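Local coordinates for aspartate aminotransferase (Rhodobacter sphaeroides, PDB 3NRA), which probably transfers the amino group of L-aspartate to 2-oxoglutarate, giving oxaloacetate and L-glutamate, with pyridoxal 5'-phosphate as cofactor, at residues Leu172-Ser186 / Ile204-Asp218. Numbering follows the deposited sequence.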
ATOM      1  N   LEU B 172     -31.389  -1.327   5.079  1.00 14.62           N
ATOM      2  CA  LEU B 172     -30.215  -1.280   5.966  1.00 14.84           C
ATOM      3  C   LEU B 172     -30.545  -1.923   7.310  1.00 16.10           C
ATOM      4  O   LEU B 172     -29.796  -2.775   7.800  1.00 15.77           O
ATOM      5  CB  LEU B 172     -29.767   0.146   6.189  1.00 14.34           C
ATOM      6  CG  LEU B 172     -28.528   0.339   7.065  1.00 14.39           C
ATOM      7  CD1 LEU B 172     -27.327  -0.502   6.516  1.00 12.26           C
ATOM      8  CD2 LEU B 172     -28.186   1.818   7.131  1.00 14.06           C
ATOM      9  N   GLU B 173     -31.674  -1.507   7.891  1.00 16.40           N
ATOM     10  CA  GLU B 173     -32.130  -2.057   9.124  1.00 18.31           C
ATOM     11  C   GLU B 173     -32.276  -3.556   9.056  1.00 18.40           C
ATOM     12  O   GLU B 173     -31.861  -4.242   9.968  1.00 18.81           O
ATOM     13  CB  GLU B 173     -33.458  -1.437   9.549  1.00 19.01           C
ATOM     14  CG  GLU B 173     -33.951  -2.036  10.863  1.00 22.14           C
ATOM     15  CD  GLU B 173     -35.104  -1.301  11.475  1.00 27.00           C
ATOM     16  OE1 GLU B 173     -35.581  -0.289  10.889  1.00 24.43           O
ATOM     17  OE2 GLU B 173     -35.552  -1.761  12.553  1.00 30.88           O
ATOM     18  N   GLU B 174     -32.896  -4.052   7.981  1.00 19.09           N
ATOM     19  CA  GLU B 174     -33.059  -5.489   7.779  1.00 19.82           C
ATOM     20  C   GLU B 174     -31.704  -6.218   7.668  1.00 18.14           C
ATOM     21  O   GLU B 174     -31.545  -7.312   8.210  1.00 18.40           O
ATOM     22  CB  GLU B 174     -33.912  -5.769   6.538  1.00 21.28           C
ATOM     23  CG  GLU B 174     -35.417  -5.370   6.644  1.00 26.79           C
ATOM     24  CD  GLU B 174     -36.162  -6.127   7.704  1.00 34.95           C
ATOM     25  OE1 GLU B 174     -36.119  -7.387   7.698  1.00 40.33           O
ATOM     26  OE2 GLU B 174     -36.806  -5.464   8.556  1.00 39.99           O
ATOM     27  N   ALA B 175     -30.733  -5.583   7.011  1.00 16.28           N
ATOM     28  CA  ALA B 175     -29.359  -6.068   6.983  1.00 15.51           C
ATOM     29  C   ALA B 175     -28.808  -6.246   8.399  1.00 16.23           C
ATOM     30  O   ALA B 175     -28.255  -7.274   8.714  1.00 15.47           O
ATOM     31  CB  ALA B 175     -28.457  -5.098   6.180  1.00 14.12           C
ATOM     32  N   PHE B 176     -28.987  -5.237   9.250  1.00 17.31           N
ATOM     33  CA  PHE B 176     -28.506  -5.320  10.616  1.00 18.05           C
ATOM     34  C   PHE B 176     -29.290  -6.367  11.406  1.00 18.88           C
ATOM     35  O   PHE B 176     -28.697  -7.081  12.191  1.00 19.15           O
ATOM     36  CB  PHE B 176     -28.607  -3.961  11.353  1.00 18.32           C
ATOM     37  CG  PHE B 176     -27.675  -2.881  10.840  1.00 17.07           C
ATOM     38  CD1 PHE B 176     -26.406  -3.177  10.299  1.00 14.89           C
ATOM     39  CD2 PHE B 176     -28.054  -1.545  10.938  1.00 17.10           C
ATOM     40  CE1 PHE B 176     -25.590  -2.194   9.874  1.00 15.53           C
ATOM     41  CE2 PHE B 176     -27.218  -0.547  10.509  1.00 15.93           C
ATOM     42  CZ  PHE B 176     -25.976  -0.859   9.998  1.00 15.84           C
ATOM     43  N   LYS B 177     -30.614  -6.450  11.209  1.00 20.13           N
ATOM     44  CA  LYS B 177     -31.432  -7.521  11.885  1.00 21.70           C
ATOM     45  C   LYS B 177     -30.909  -8.903  11.501  1.00 21.52           C
ATOM     46  O   LYS B 177     -30.784  -9.765  12.332  1.00 22.17           O
ATOM     47  CB  LYS B 177     -32.937  -7.435  11.530  1.00 22.43           C
ATOM     48  CG  LYS B 177     -33.706  -6.389  12.270  1.00 25.72           C
ATOM     49  CD  LYS B 177     -35.198  -6.416  11.889  1.00 30.56           C
ATOM     50  CE  LYS B 177     -36.029  -5.380  12.722  1.00 32.45           C
ATOM     51  NZ  LYS B 177     -37.394  -5.080  12.132  1.00 33.63           N
ATOM     52  N   ALA B 178     -30.539  -9.060  10.236  1.00 21.52           N
ATOM     53  CA  ALA B 178     -30.030 -10.336   9.726  1.00 22.31           C
ATOM     54  C   ALA B 178     -28.637 -10.715  10.276  1.00 22.02           C
ATOM     55  O   ALA B 178     -28.208 -11.837  10.103  1.00 22.07           O
ATOM     56  CB  ALA B 178     -29.999 -10.311   8.229  1.00 22.06           C
ATOM     57  N   GLY B 179     -27.949  -9.773  10.921  1.00 21.25           N
ATOM     58  CA  GLY B 179     -26.664 -10.055  11.577  1.00 21.52           C
ATOM     59  C   GLY B 179     -25.489  -9.201  11.093  1.00 20.76           C
ATOM     60  O   GLY B 179     -24.368  -9.359  11.581  1.00 21.47           O
ATOM     61  N   ALA B 180     -25.721  -8.321  10.127  1.00 19.92           N
ATOM     62  CA  ALA B 180     -24.661  -7.417   9.662  1.00 18.74           C
ATOM     63  C   ALA B 180     -24.226  -6.501  10.811  1.00 18.47           C
ATOM     64  O   ALA B 180     -25.059  -5.844  11.441  1.00 18.39           O
ATOM     65  CB  ALA B 180     -25.131  -6.612   8.487  1.00 17.59           C
ATOM     66  N   ARG B 181     -22.935  -6.506  11.121  1.00 18.58           N
ATOM     67  CA  ARG B 181     -22.382  -5.595  12.144  1.00 17.89           C
ATOM     68  C   ARG B 181     -21.360  -4.648  11.588  1.00 16.92           C
ATOM     69  O   ARG B 181     -20.720  -3.877  12.363  1.00 16.90           O
ATOM     70  CB  ARG B 181     -21.796  -6.411  13.307  1.00 19.27           C
ATOM     71  CG  ARG B 181     -22.852  -7.234  14.082  1.00 21.56           C
ATOM     72  CD  ARG B 181     -23.793  -6.304  14.905  1.00 22.93           C
ATOM     73  NE  ARG B 181     -24.866  -7.029  15.571  1.00 24.03           N
ATOM     74  CZ  ARG B 181     -26.100  -7.256  15.077  1.00 25.33           C
ATOM     75  NH1 ARG B 181     -26.469  -6.851  13.847  1.00 20.38           N
ATOM     76  NH2 ARG B 181     -26.979  -7.941  15.825  1.00 26.20           N
ATOM     77  N   VAL B 182     -21.244  -4.613  10.252  1.00 15.71           N
ATOM     78  CA  VAL B 182     -20.544  -3.554   9.559  1.00 14.12           C
ATOM     79  C   VAL B 182     -21.392  -2.975   8.406  1.00 15.14           C
ATOM     80  O   VAL B 182     -22.073  -3.726   7.684  1.00 16.22           O
ATOM     81  CB  VAL B 182     -19.210  -4.052   8.997  1.00 13.93           C
ATOM     82  CG1 VAL B 182     -18.432  -2.890   8.281  1.00 11.75           C
ATOM     83  CG2 VAL B 182     -18.370  -4.687  10.102  1.00 12.77           C
ATOM     84  N   PHE B 183     -21.313  -1.642   8.222  1.00 14.93           N
ATOM     85  CA  PHE B 183     -21.869  -0.943   7.062  1.00 13.45           C
ATOM     86  C   PHE B 183     -20.805   0.007   6.484  1.00 13.48           C
ATOM     87  O   PHE B 183     -20.249   0.804   7.202  1.00 12.77           O
ATOM     88  CB  PHE B 183     -23.097  -0.144   7.506  1.00 14.41           C
ATOM     89  CG  PHE B 183     -23.696   0.750   6.423  1.00 15.25           C
ATOM     90  CD1 PHE B 183     -23.995   0.246   5.161  1.00 13.58           C
ATOM     91  CD2 PHE B 183     -24.064   2.063   6.715  1.00 15.42           C
ATOM     92  CE1 PHE B 183     -24.592   1.035   4.207  1.00 14.31           C
ATOM     93  CE2 PHE B 183     -24.625   2.875   5.731  1.00 15.69           C
ATOM     94  CZ  PHE B 183     -24.894   2.345   4.477  1.00 14.56           C
ATOM     95  N   LEU B 184     -20.544  -0.116   5.173  1.00 13.62           N
ATOM     96  CA  LEU B 184     -19.538   0.661   4.452  1.00 13.37           C
ATOM     97  C   LEU B 184     -20.262   1.402   3.354  1.00 13.10           C
ATOM     98  O   LEU B 184     -21.060   0.783   2.620  1.00 14.23           O
ATOM     99  CB  LEU B 184     -18.500  -0.278   3.835  1.00 13.21           C
ATOM    100  CG  LEU B 184     -17.601   0.289   2.742  1.00 14.69           C
ATOM    101  CD1 LEU B 184     -16.711   1.467   3.264  1.00 11.48           C
ATOM    102  CD2 LEU B 184     -16.769  -0.828   2.111  1.00 11.49           C
ATOM    103  N   PHE B 185     -20.035   2.719   3.259  1.00 12.33           N
ATOM    104  CA  PHE B 185     -20.630   3.540   2.207  1.00 11.87           C
ATOM    105  C   PHE B 185     -19.795   4.768   1.883  1.00 11.90           C
ATOM    106  O   PHE B 185     -19.048   5.279   2.751  1.00 11.52           O
ATOM    107  CB  PHE B 185     -22.085   3.937   2.575  1.00 12.34           C
ATOM    108  CG  PHE B 185     -22.198   5.054   3.582  1.00 12.25           C
ATOM    109  CD1 PHE B 185     -21.833   4.861   4.896  1.00 12.91           C
ATOM    110  CD2 PHE B 185     -22.769   6.277   3.220  1.00 15.48           C
ATOM    111  CE1 PHE B 185     -21.968   5.889   5.846  1.00 15.32           C
ATOM    112  CE2 PHE B 185     -22.900   7.312   4.149  1.00 15.41           C
ATOM    113  CZ  PHE B 185     -22.498   7.114   5.468  1.00 14.64           C
ATOM    114  N   SER B 186     -19.896   5.228   0.624  1.00 11.38           N
ATOM    115  CA  SER B 186     -19.306   6.491   0.221  1.00 12.28           C
ATOM    116  C   SER B 186     -20.346   7.624   0.245  1.00 12.14           C
ATOM    117  O   SER B 186     -21.505   7.430  -0.118  1.00 13.68           O
ATOM    118  CB  SER B 186     -18.642   6.390  -1.181  1.00 12.52           C
ATOM    119  OG  SER B 186     -19.607   6.200  -2.183  1.00 13.01           O
ATOM    120  N   ILE B 204     -29.023   6.480   9.646  1.00 15.89           N
ATOM    121  CA  ILE B 204     -27.888   5.561   9.562  1.00 15.08           C
ATOM    122  C   ILE B 204     -27.201   5.506  10.911  1.00 15.26           C
ATOM    123  O   ILE B 204     -26.889   4.437  11.399  1.00 16.70           O
ATOM    124  CB  ILE B 204     -26.850   5.970   8.468  1.00 14.75           C
ATOM    125  CG1 ILE B 204     -27.366   5.598   7.054  1.00 14.54           C
ATOM    126  CG2 ILE B 204     -25.490   5.277   8.724  1.00 11.69           C
ATOM    127  CD1 ILE B 204     -26.611   6.275   5.925  1.00 12.65           C
ATOM    128  N   ALA B 205     -26.975   6.669  11.517  1.00 14.03           N
ATOM    129  CA  ALA B 205     -26.373   6.727  12.827  1.00 14.66           C
ATOM    130  C   ALA B 205     -27.211   5.977  13.868  1.00 14.60           C
ATOM    131  O   ALA B 205     -26.662   5.216  14.667  1.00 16.28           O
ATOM    132  CB  ALA B 205     -26.163   8.203  13.267  1.00 13.40           C
ATOM    133  N   ALA B 206     -28.526   6.213  13.868  1.00 14.63           N
ATOM    134  CA  ALA B 206     -29.436   5.585  14.846  1.00 15.55           C
ATOM    135  C   ALA B 206     -29.506   4.070  14.658  1.00 15.97           C
ATOM    136  O   ALA B 206     -29.483   3.313  15.635  1.00 16.37           O
ATOM    137  CB  ALA B 206     -30.869   6.223  14.765  1.00 15.55           C
ATOM    138  N   LEU B 207     -29.562   3.620  13.408  1.00 16.84           N
ATOM    139  CA  LEU B 207     -29.638   2.166  13.139  1.00 17.24           C
ATOM    140  C   LEU B 207     -28.346   1.464  13.571  1.00 17.54           C
ATOM    141  O   LEU B 207     -28.393   0.441  14.250  1.00 17.48           O
ATOM    142  CB  LEU B 207     -29.937   1.883  11.671  1.00 16.72           C
ATOM    143  CG  LEU B 207     -31.367   2.184  11.198  1.00 17.95           C
ATOM    144  CD1 LEU B 207     -31.413   2.146   9.672  1.00 13.43           C
ATOM    145  CD2 LEU B 207     -32.409   1.231  11.825  1.00 14.41           C
ATOM    146  N   ALA B 208     -27.201   2.070  13.253  1.00 17.52           N
ATOM    147  CA  ALA B 208     -25.900   1.511  13.658  1.00 17.82           C
ATOM    148  C   ALA B 208     -25.767   1.395  15.180  1.00 18.61           C
ATOM    149  O   ALA B 208     -25.306   0.356  15.693  1.00 18.68           O
ATOM    150  CB  ALA B 208     -24.740   2.331  13.075  1.00 16.66           C
ATOM    151  N   ALA B 209     -26.176   2.442  15.895  1.00 19.07           N
ATOM    152  CA  ALA B 209     -26.082   2.454  17.354  1.00 19.49           C
ATOM    153  C   ALA B 209     -27.007   1.428  17.924  1.00 20.11           C
ATOM    154  O   ALA B 209     -26.667   0.751  18.853  1.00 20.30           O
ATOM    155  CB  ALA B 209     -26.406   3.832  17.918  1.00 19.05           C
ATOM    156  N   ARG B 210     -28.178   1.294  17.327  1.00 21.00           N
ATOM    157  CA  ARG B 210     -29.180   0.355  17.804  1.00 22.28           C
ATOM    158  C   ARG B 210     -28.700  -1.100  17.764  1.00 22.19           C
ATOM    159  O   ARG B 210     -28.985  -1.863  18.673  1.00 21.91           O
ATOM    160  CB  ARG B 210     -30.445   0.504  16.968  1.00 22.62           C
ATOM    161  CG  ARG B 210     -31.558  -0.382  17.353  1.00 26.22           C
ATOM    162  CD  ARG B 210     -32.782  -0.080  16.494  1.00 29.69           C
ATOM    163  NE  ARG B 210     -33.844  -1.035  16.740  1.00 33.08           N
ATOM    164  CZ  ARG B 210     -34.972  -1.122  16.038  1.00 36.49           C
ATOM    165  NH1 ARG B 210     -35.208  -0.304  14.990  1.00 38.70           N
ATOM    166  NH2 ARG B 210     -35.876  -2.027  16.382  1.00 36.36           N
ATOM    167  N   TYR B 211     -28.029  -1.475  16.674  1.00 21.58           N
ATOM    168  CA  TYR B 211     -27.616  -2.855  16.444  1.00 22.05           C
ATOM    169  C   TYR B 211     -26.135  -3.103  16.761  1.00 22.60           C
ATOM    170  O   TYR B 211     -25.674  -4.220  16.663  1.00 23.84           O
ATOM    171  CB  TYR B 211     -27.923  -3.244  14.995  1.00 21.62           C
ATOM    172  CG  TYR B 211     -29.383  -3.398  14.761  1.00 20.68           C
ATOM    173  CD1 TYR B 211     -30.036  -4.579  15.092  1.00 21.40           C
ATOM    174  CD2 TYR B 211     -30.143  -2.349  14.299  1.00 20.01           C
ATOM    175  CE1 TYR B 211     -31.413  -4.717  14.905  1.00 19.51           C
ATOM    176  CE2 TYR B 211     -31.520  -2.472  14.142  1.00 19.41           C
ATOM    177  CZ  TYR B 211     -32.133  -3.668  14.436  1.00 19.20           C
ATOM    178  OH  TYR B 211     -33.485  -3.789  14.275  1.00 23.53           O
ATOM    179  N   GLY B 212     -25.419  -2.072  17.193  1.00 22.26           N
ATOM    180  CA  GLY B 212     -24.036  -2.214  17.602  1.00 22.42           C
ATOM    181  C   GLY B 212     -23.120  -2.401  16.399  1.00 21.73           C
ATOM    182  O   GLY B 212     -22.146  -3.110  16.483  1.00 22.14           O
ATOM    183  N   ALA B 213     -23.447  -1.740  15.292  1.00 20.90           N
ATOM    184  CA  ALA B 213     -22.752  -1.932  14.052  1.00 20.14           C
ATOM    185  C   ALA B 213     -21.679  -0.873  13.932  1.00 19.76           C
ATOM    186  O   ALA B 213     -21.844   0.237  14.421  1.00 20.22           O
ATOM    187  CB  ALA B 213     -23.735  -1.846  12.846  1.00 20.25           C
ATOM    188  N   THR B 214     -20.565  -1.252  13.302  1.00 19.12           N
ATOM    189  CA  THR B 214     -19.505  -0.343  12.929  1.00 17.62           C
ATOM    190  C   THR B 214     -19.824   0.226  11.541  1.00 16.79           C
ATOM    191  O   THR B 214     -20.309  -0.492  10.666  1.00 16.77           O
ATOM    192  CB  THR B 214     -18.107  -1.106  12.907  1.00 17.95           C
ATOM    193  OG1 THR B 214     -17.718  -1.441  14.240  1.00 18.57           O
ATOM    194  CG2 THR B 214     -17.039  -0.300  12.277  1.00 16.74           C
ATOM    195  N   VAL B 215     -19.572   1.509  11.350  1.00 15.31           N
ATOM    196  CA  VAL B 215     -19.775   2.147  10.074  1.00 14.61           C
ATOM    197  C   VAL B 215     -18.442   2.710   9.601  1.00 14.17           C
ATOM    198  O   VAL B 215     -17.737   3.371  10.373  1.00 15.18           O
ATOM    199  CB  VAL B 215     -20.814   3.330  10.176  1.00 14.99           C
ATOM    200  CG1 VAL B 215     -20.919   4.053   8.877  1.00 14.61           C
ATOM    201  CG2 VAL B 215     -22.197   2.829  10.641  1.00 13.21           C
ATOM    202  N   ILE B 216     -18.100   2.426   8.351  1.00 13.73           N
ATOM    203  CA  ILE B 216     -16.964   3.038   7.645  1.00 12.73           C
ATOM    204  C   ILE B 216     -17.553   4.029   6.662  1.00 12.92           C
ATOM    205  O   ILE B 216     -18.233   3.631   5.730  1.00 14.37           O
ATOM    206  CB  ILE B 216     -16.154   1.969   6.865  1.00 13.00           C
ATOM    207  CG1 ILE B 216     -15.685   0.835   7.806  1.00 12.69           C
ATOM    208  CG2 ILE B 216     -14.961   2.609   6.102  1.00 10.63           C
ATOM    209  CD1 ILE B 216     -15.307  -0.487   7.055  1.00 13.05           C
ATOM    210  N   ALA B 217     -17.385   5.318   6.920  1.00 13.06           N
ATOM    211  CA  ALA B 217     -17.925   6.363   6.046  1.00 13.08           C
ATOM    212  C   ALA B 217     -16.809   6.902   5.143  1.00 12.83           C
ATOM    213  O   ALA B 217     -15.841   7.493   5.624  1.00 11.58           O
ATOM    214  CB  ALA B 217     -18.523   7.479   6.865  1.00 13.23           C
ATOM    215  N   ASP B 218     -16.923   6.625   3.839  1.00 12.58           N
ATOM    216  CA  ASP B 218     -15.907   7.015   2.861  1.00 12.00           C
ATOM    217  C   ASP B 218     -16.297   8.400   2.272  1.00 12.39           C
ATOM    218  O   ASP B 218     -17.120   8.508   1.345  1.00 10.94           O
ATOM    219  CB  ASP B 218     -15.790   5.926   1.772  1.00 12.12           C
ATOM    220  CG  ASP B 218     -14.648   6.180   0.789  1.00 10.40           C
ATOM    221  OD1 ASP B 218     -14.140   7.306   0.742  1.00 11.09           O
ATOM    222  OD2 ASP B 218     -14.282   5.239   0.046  1.00  9.83           O
TER
HETATM  223  O   HOH W   1     -25.894  -6.752  18.400  1.00 38.67           O
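With CG anti to the carbonyl carbon in both Phe176 (chi1 -68°) and Tyr211 (chi1 -71°), each of these helix residues leans its ring into the interface between helix segments 172-177 and 204-211, which run nearly parallel, their axes coming within 10.2 Å. The rings themselves meet obliquely; the closer fit is a CH-pi contact, Phe176 CB lying 3.9 Å from the Tyr211 ring centroid. Ala213 CB sits over a face of the Phe176 ring, and Leu207 CB meets that ring at its edge. Further out, the extended Glu173 chain carries OE2 to 2.9 Å from Arg210 NH1 in a salt bridge, while Tyr211 OH gives OE2 a weak hydrogen bond and stands above the centre of the Arg210 guanidinium. A leucine in place of Tyr211 would probably leave Phe176 CB without its aromatic face and Glu173 without the hydroxyl.

Beyond the helices, backbone hydrogen bonds join the parallel strands 182-186 and 214-218, from Thr214 N to Arg181 O (2.8 Å) as far as Asp218 N to Phe185 O (2.7 Å). Helix 198-211 links the two strands, making a beta-alpha-beta crossover in the large mixed sheet of this aminotransferase fold. Apolar and CH-pi contacts join the helices, and the strand ladder places Asp218, whose OD2 is hydrogen-bonded to N1 of the pyridoxal phosphate-modified lysine at position 253, an arrangement consistent with stabilising a protonated pyridine ring.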